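Local coordinates for protein 433aa long hypothetical phosphoribosylglycinamide formyl transferase (Pyrococcus horikoshii, PDB 2DWC) that is of unestablished detailed function but belongs to the ATP-grasp superfamily, resembles PurT and binds adenosine-5'-diphosphate, at residues R217-D220 with E224-T227; S76-E81 with D104-V109; E33-A38 with V43-V48. All blocks are in the same frame, centred on the assembly; numbering follows the deposited sequence.

Overall arrangement
The three contacts belong to two parts of the chain. Contacts 2 and 3 lie in the preATP-grasp, Rossmann-like region: contact 3 packs helix 29-40 on strand 44-49 of the four-stranded parallel sheet, and contact 2 joins helix 71-81 to the loop after helix 95-103. Their centres are about 16 Å apart, and they meet where E81 OE2 packs 3.6 Å from V46 CG2. Contact 1 belongs to the ATP-grasp range, at the turn end of the hairpin formed by strands 209-219 and 225-238, its centre about 23 Å from that of contact 2 and about 22 Å from that of contact 3. None includes a residue of the adenosine-5'-diphosphate pocket, although E210 of that pocket lies on strand 209-219. Contact 3 alone reaches the second subunit.

Contact 1: residues R217-D220 with E224-T227; sequences RHFD and EIVT
H218 and V226 form the hydrogen-bonded antiparallel pair of this hairpin end: H218 N donates to V226 O at 2.9 Å, and V226 N returns a bond to H218 O at 2.8 Å, with an N-H...O angle of 169°. On the same face of the sheet, V226 CG2 sits over one face of the imidazole, off-centre toward its rim and 3.4 Å from H218 CE1. This CH-pi contact depends on H218 chi1 of 61°, which sets CG between the backbone N and the carbonyl carbon and brings the ring over V226 of the facing strand. The ring is fixed through both nitrogens: ND1 donates to F219 O from above the carbonyl plane, and NE2 is hydrogen-bonded to T228 OG1.

Toward the turn, D220 N donates to E224 O at 2.8 Å, while E224 N reaches D220 OD1 at 3.0 Å from above the carboxylate plane. A water gives hydrogen bonds to both D220 OD2 and E224 OE1, though the E224 leg is unusually short and its geometry therefore doubtful. On the other face, I225 CG2 lies over the R217 guanidinium, 3.7 Å from R217 NH2, and a second water joins R217 NH1 to T227 OG1. The F219 CB points away from the facing strand, yet CE1 of its ring meets I225 CG1 at 3.6 Å.

R217 NE is held by G272 O. Helix 253-270 covers the R217 and T227 side through K264 and T267, whereas R335 of strand 334-337 packs on H218 and V226, and the backbone of R217 pairs with G274 of strand 274-283.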
# COMPACT_ATOMS: atom_id res chain seq x y z
N ARG B 217 -11.41 7.56 16.52
CA ARG B 217 -12.35 8.68 16.65
C ARG B 217 -12.30 9.46 15.35
O ARG B 217 -11.24 9.85 14.90
CB ARG B 217 -11.93 9.59 17.81
CG ARG B 217 -12.34 8.98 19.20
CD ARG B 217 -11.84 9.78 20.40
NE ARG B 217 -12.28 11.16 20.27
CZ ARG B 217 -13.44 11.63 20.72
NH1 ARG B 217 -14.29 10.81 21.36
NH2 ARG B 217 -13.74 12.90 20.57
N HIS B 218 -13.45 9.73 14.75
CA HIS B 218 -13.44 10.42 13.45
C HIS B 218 -14.83 11.01 13.23
O HIS B 218 -15.75 10.71 13.99
CB HIS B 218 -13.16 9.37 12.34
CG HIS B 218 -14.21 8.29 12.27
ND1 HIS B 218 -15.30 8.35 11.42
CD2 HIS B 218 -14.32 7.11 12.93
CE1 HIS B 218 -16.02 7.25 11.56
NE2 HIS B 218 -15.45 6.48 12.47
N PHE B 219 -14.96 11.86 12.21
CA PHE B 219 -16.25 12.47 11.88
C PHE B 219 -17.12 11.49 11.13
O PHE B 219 -16.63 10.69 10.31
CB PHE B 219 -16.07 13.69 10.97
CG PHE B 219 -15.52 14.91 11.67
CD1 PHE B 219 -16.22 15.51 12.72
CD2 PHE B 219 -14.26 15.41 11.33
CE1 PHE B 219 -15.68 16.59 13.43
CE2 PHE B 219 -13.70 16.49 12.03
CZ PHE B 219 -14.43 17.08 13.10
N ASP B 220 -18.41 11.55 11.41
CA ASP B 220 -19.37 10.75 10.66
C ASP B 220 -19.89 11.65 9.57
O ASP B 220 -19.54 12.84 9.47
CB ASP B 220 -20.52 10.22 11.55
CG ASP B 220 -21.40 11.33 12.17
OD1 ASP B 220 -21.41 12.49 11.70
OD2 ASP B 220 -22.11 11.01 13.15
N GLU B 224 -20.51 14.97 13.05
CA GLU B 224 -20.25 14.76 14.48
C GLU B 224 -19.18 13.72 14.66
O GLU B 224 -18.95 12.91 13.79
CB GLU B 224 -21.51 14.30 15.20
CG GLU B 224 -22.57 15.34 15.06
CD GLU B 224 -23.87 14.93 15.68
OE1 GLU B 224 -24.12 13.70 15.78
OE2 GLU B 224 -24.63 15.85 16.05
N ILE B 225 -18.55 13.71 15.82
CA ILE B 225 -17.52 12.73 16.06
C ILE B 225 -18.07 11.41 16.57
O ILE B 225 -18.93 11.38 17.47
CB ILE B 225 -16.49 13.28 17.03
CG1 ILE B 225 -15.88 14.55 16.43
CG2 ILE B 225 -15.42 12.21 17.37
CD1 ILE B 225 -14.98 15.27 17.41
N VAL B 226 -17.64 10.31 15.95
CA VAL B 226 -18.03 8.97 16.41
C VAL B 226 -16.77 8.12 16.63
O VAL B 226 -15.66 8.53 16.25
CB VAL B 226 -18.94 8.24 15.37
CG1 VAL B 226 -20.23 9.00 15.21
CG2 VAL B 226 -18.25 8.14 14.03
N THR B 227 -16.93 6.95 17.25
CA THR B 227 -15.78 6.09 17.49
C THR B 227 -16.11 4.72 16.87
O THR B 227 -17.19 4.16 17.10
CB THR B 227 -15.55 5.94 19.01
OG1 THR B 227 -15.52 7.24 19.61
CG2 THR B 227 -14.22 5.18 19.28
O HOH W 1 -14.33 8.08 21.86
O HOH W 2 -24.51 12.21 13.83

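Contact 2: residues S76-E81 with D104-V109; sequences SVVERE and DGYFVV
One water is gripped by three side chains, E79, D104 and Y106, and so ties helix 71-81 to the segment 104-109. It donates to E79 OE2 at 2.7 Å and to D104 OD2 at 3.0 Å, and it accepts from the phenol, Y106 OH, at 3.1 Å. Direct approaches among the three are longer: E79 OE2 stays 3.8 Å from D104 OD2 and 3.6 Å from Y106 OH. The E79 chain bends at its second torsion, which carries its carboxylate across to the tyrosine at about a right angle, the carboxylate and ring planes being 86° apart.

Beyond this polar end the contact becomes apolar. V78 CG1 stands over the centre of the Y106 ring, 8° off the ring normal, with Y106 CD1 its nearest ring atom at 3.8 Å. Its placement follows from V78 chi1 of 170°, by which CG1 lies opposite the backbone N while CG2 takes the place beside it. F101 of helix 95-103 touches both V78 and Y106, and W75 touches D104 and Y106, so neighbouring aromatic residues extend the packing.

The tyrosine is delivered by the end of helix 95-103. G105, with positive phi, is the C-prime residue of a Schellman motif: Y106 N bonds to F101 O and G105 N to E102 O, and the chain then departs from the helix.

Two carboxylates this close would ordinarily repel; the water gives a hydrogen to each and in turn accepts one from Y106 OH, which probably offsets part of that cost beside the valine-tyrosine packing.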
# COMPACT_ATOMS: atom_id res chain seq x y z
N SER B 76 10.42 25.61 14.25
CA SER B 76 10.93 26.10 12.98
C SER B 76 10.28 25.29 11.86
O SER B 76 9.83 25.82 10.85
CB SER B 76 12.48 25.95 12.94
OG SER B 76 12.97 26.39 11.69
N VAL B 77 10.19 23.99 12.07
CA VAL B 77 9.56 23.16 11.04
C VAL B 77 8.06 23.49 10.90
O VAL B 77 7.54 23.64 9.80
CB VAL B 77 9.71 21.65 11.41
CG1 VAL B 77 8.99 20.80 10.33
CG2 VAL B 77 11.22 21.29 11.47
N VAL B 78 7.37 23.58 12.02
CA VAL B 78 5.92 23.87 11.96
C VAL B 78 5.66 25.24 11.32
O VAL B 78 4.77 25.37 10.47
CB VAL B 78 5.27 23.79 13.37
CG1 VAL B 78 3.80 24.35 13.31
CG2 VAL B 78 5.28 22.31 13.87
N GLU B 79 6.45 26.26 11.67
CA GLU B 79 6.21 27.54 11.06
C GLU B 79 6.48 27.54 9.57
O GLU B 79 5.82 28.24 8.79
CB GLU B 79 7.06 28.64 11.73
CG GLU B 79 6.45 29.19 12.96
CD GLU B 79 5.13 29.94 12.66
OE1 GLU B 79 5.05 30.66 11.64
OE2 GLU B 79 4.19 29.78 13.46
N ARG B 80 7.50 26.79 9.15
CA ARG B 80 7.79 26.72 7.72
C ARG B 80 6.70 26.01 6.93
O ARG B 80 6.31 26.45 5.85
CB ARG B 80 9.13 25.97 7.49
CG ARG B 80 10.36 26.82 7.85
CD ARG B 80 11.64 26.03 7.65
NE ARG B 80 11.82 25.53 6.27
CZ ARG B 80 12.45 26.22 5.31
NH1 ARG B 80 12.60 25.71 4.10
NH2 ARG B 80 12.91 27.47 5.56
N GLU B 81 6.24 24.89 7.48
CA GLU B 81 5.34 24.00 6.78
C GLU B 81 3.83 24.24 6.94
O GLU B 81 3.06 23.88 6.03
CB GLU B 81 5.68 22.56 7.20
CG GLU B 81 7.13 22.10 6.80
CD GLU B 81 7.37 22.07 5.28
OE1 GLU B 81 8.55 22.17 4.84
OE2 GLU B 81 6.38 21.98 4.53
N ASP B 104 -1.60 27.77 19.16
CA ASP B 104 -1.44 28.67 18.03
C ASP B 104 -2.27 28.28 16.82
O ASP B 104 -2.06 28.80 15.73
CB ASP B 104 0.06 28.70 17.64
CG ASP B 104 0.41 29.88 16.74
OD1 ASP B 104 -0.04 31.00 17.03
OD2 ASP B 104 1.18 29.69 15.76
N GLY B 105 -3.17 27.32 17.00
CA GLY B 105 -4.05 26.92 15.93
C GLY B 105 -3.60 25.82 14.97
O GLY B 105 -4.16 25.71 13.88
N TYR B 106 -2.58 25.03 15.33
CA TYR B 106 -2.18 23.92 14.46
C TYR B 106 -2.74 22.68 15.10
O TYR B 106 -2.60 22.49 16.32
CB TYR B 106 -0.66 23.78 14.38
CG TYR B 106 -0.05 24.94 13.65
CD1 TYR B 106 0.50 26.00 14.36
CD2 TYR B 106 -0.09 25.01 12.26
CE1 TYR B 106 0.99 27.12 13.70
CE2 TYR B 106 0.42 26.14 11.59
CZ TYR B 106 0.94 27.18 12.33
OH TYR B 106 1.43 28.29 11.69
N PHE B 107 -3.25 21.76 14.26
CA PHE B 107 -3.91 20.58 14.75
C PHE B 107 -2.95 19.43 15.14
O PHE B 107 -2.38 18.77 14.28
CB PHE B 107 -4.94 20.10 13.69
CG PHE B 107 -5.72 18.89 14.10
CD1 PHE B 107 -6.25 18.79 15.40
CD2 PHE B 107 -5.92 17.84 13.21
CE1 PHE B 107 -6.98 17.66 15.82
CE2 PHE B 107 -6.67 16.68 13.62
CZ PHE B 107 -7.19 16.62 14.94
N VAL B 108 -2.79 19.25 16.44
CA VAL B 108 -1.97 18.18 17.01
C VAL B 108 -2.87 16.98 17.29
O VAL B 108 -3.94 17.11 17.93
CB VAL B 108 -1.31 18.67 18.30
CG1 VAL B 108 -0.50 17.56 18.96
CG2 VAL B 108 -0.40 19.87 17.97
N VAL B 109 -2.44 15.81 16.82
CA VAL B 109 -3.23 14.57 16.90
C VAL B 109 -2.88 13.68 18.08
O VAL B 109 -1.70 13.45 18.36
CB VAL B 109 -2.95 13.73 15.63
CG1 VAL B 109 -3.51 12.29 15.76
CG2 VAL B 109 -3.53 14.47 14.41
O HOH W 3 1.79 31.01 13.12

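Contact 3: residues E33-A38 with V43-V48; sequences EIAIEA and VEVVAV
V45 reaches from the strand to helix 29-40 with both of its methyl groups, and its CB points toward the helix. Beyond CB the side chain divides. V45 CG1, which chi1 of -177° sets opposite the backbone N, meets A35 CB at 3.9 Å. V45 CG2, beside that N, presses on A38 CB at 3.5 Å, a close carbon-carbon approach, and also comes within 4.1 Å of A35 O. The valine thus faces two alanines one helical turn apart, whose short side chains allow the helix to lie close: the CA atoms of A35 and V45 are 6.3 Å apart.

Helix 29-40 is the crossover of a beta-alpha-beta unit, linking strand 21-25 to its parallel neighbour, strand 44-49. The glycines G26, G28 and G31, between strand 21-25 and the first turn of helix 29-40, are spaced in a way consistent with a GxGxxG pattern of Rossmann type.

Where the helix gives way to the strand, V43 N donates to A38 O at 2.9 Å, with an N-H...O angle of 164°. The same residue pair packs through its beta carbons, A38 CB to V43 CB at 4.0 Å. On the far side of the helix, I36 packs on I36 of the second subunit, while E33 and E37 form salt bridges with R40 and R374 of that subunit.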
# COMPACT_ATOMS: atom_id res chain seq x y z
N GLU B 33 4.01 3.84 6.75
CA GLU B 33 2.72 3.42 6.21
C GLU B 33 1.67 4.56 6.20
O GLU B 33 0.83 4.62 5.28
CB GLU B 33 2.21 2.15 6.94
CG GLU B 33 2.97 0.89 6.45
CD GLU B 33 2.59 0.44 5.02
OE1 GLU B 33 3.36 -0.37 4.43
OE2 GLU B 33 1.51 0.86 4.48
N ILE B 34 1.74 5.49 7.16
CA ILE B 34 0.82 6.64 7.09
C ILE B 34 1.24 7.47 5.85
O ILE B 34 0.41 7.96 5.08
CB ILE B 34 0.96 7.54 8.34
CG1 ILE B 34 0.47 6.76 9.58
CG2 ILE B 34 0.13 8.85 8.17
CD1 ILE B 34 0.81 7.48 10.88
N ALA B 35 2.54 7.60 5.62
CA ALA B 35 2.99 8.36 4.46
C ALA B 35 2.53 7.72 3.17
O ALA B 35 2.20 8.41 2.19
CB ALA B 35 4.56 8.50 4.48
N ILE B 36 2.57 6.39 3.12
CA ILE B 36 2.14 5.69 1.90
C ILE B 36 0.64 5.92 1.64
O ILE B 36 0.23 6.17 0.51
CB ILE B 36 2.48 4.16 2.03
CG1 ILE B 36 3.97 3.98 1.77
CG2 ILE B 36 1.73 3.35 0.95
CD1 ILE B 36 4.46 2.58 2.10
N GLU B 37 -0.20 5.86 2.67
CA GLU B 37 -1.63 6.15 2.37
C GLU B 37 -1.82 7.61 1.97
O GLU B 37 -2.62 7.94 1.06
CB GLU B 37 -2.49 5.86 3.58
CG GLU B 37 -3.99 6.11 3.29
CD GLU B 37 -4.58 5.19 2.19
OE1 GLU B 37 -4.04 4.07 1.91
OE2 GLU B 37 -5.61 5.60 1.63
N ALA B 38 -1.06 8.49 2.62
CA ALA B 38 -1.17 9.93 2.23
C ALA B 38 -0.79 10.09 0.76
O ALA B 38 -1.48 10.75 -0.01
CB ALA B 38 -0.24 10.77 3.12
N VAL B 43 -1.87 13.48 -0.83
CA VAL B 43 -1.65 14.37 0.30
C VAL B 43 -0.13 14.56 0.49
O VAL B 43 0.64 13.59 0.42
CB VAL B 43 -2.28 13.82 1.57
CG1 VAL B 43 -1.87 14.67 2.81
CG2 VAL B 43 -3.86 13.91 1.40
N GLU B 44 0.28 15.81 0.72
CA GLU B 44 1.70 16.12 0.84
C GLU B 44 2.21 15.67 2.21
O GLU B 44 1.57 15.91 3.22
CB GLU B 44 1.89 17.63 0.66
CG GLU B 44 3.38 18.04 0.46
CD GLU B 44 3.55 19.39 -0.24
OE1 GLU B 44 4.46 20.15 0.17
OE2 GLU B 44 2.80 19.69 -1.21
N VAL B 45 3.40 15.07 2.24
CA VAL B 45 3.96 14.54 3.49
C VAL B 45 5.33 15.11 3.83
O VAL B 45 6.23 15.08 2.98
CB VAL B 45 4.19 13.00 3.39
CG1 VAL B 45 4.70 12.43 4.73
CG2 VAL B 45 2.86 12.32 3.04
N VAL B 46 5.48 15.61 5.05
CA VAL B 46 6.78 16.10 5.50
C VAL B 46 7.08 15.19 6.70
O VAL B 46 6.25 15.05 7.60
CB VAL B 46 6.71 17.54 5.91
CG1 VAL B 46 8.07 17.98 6.46
CG2 VAL B 46 6.39 18.37 4.71
N ALA B 47 8.25 14.56 6.68
CA ALA B 47 8.63 13.59 7.72
C ALA B 47 9.80 14.11 8.52
O ALA B 47 10.82 14.51 7.95
CB ALA B 47 9.02 12.26 7.01
N VAL B 48 9.69 14.02 9.84
CA VAL B 48 10.74 14.50 10.74
C VAL B 48 11.25 13.37 11.63
O VAL B 48 10.48 12.51 12.09
CB VAL B 48 10.15 15.60 11.68
CG1 VAL B 48 11.25 16.26 12.58
CG2 VAL B 48 9.45 16.68 10.81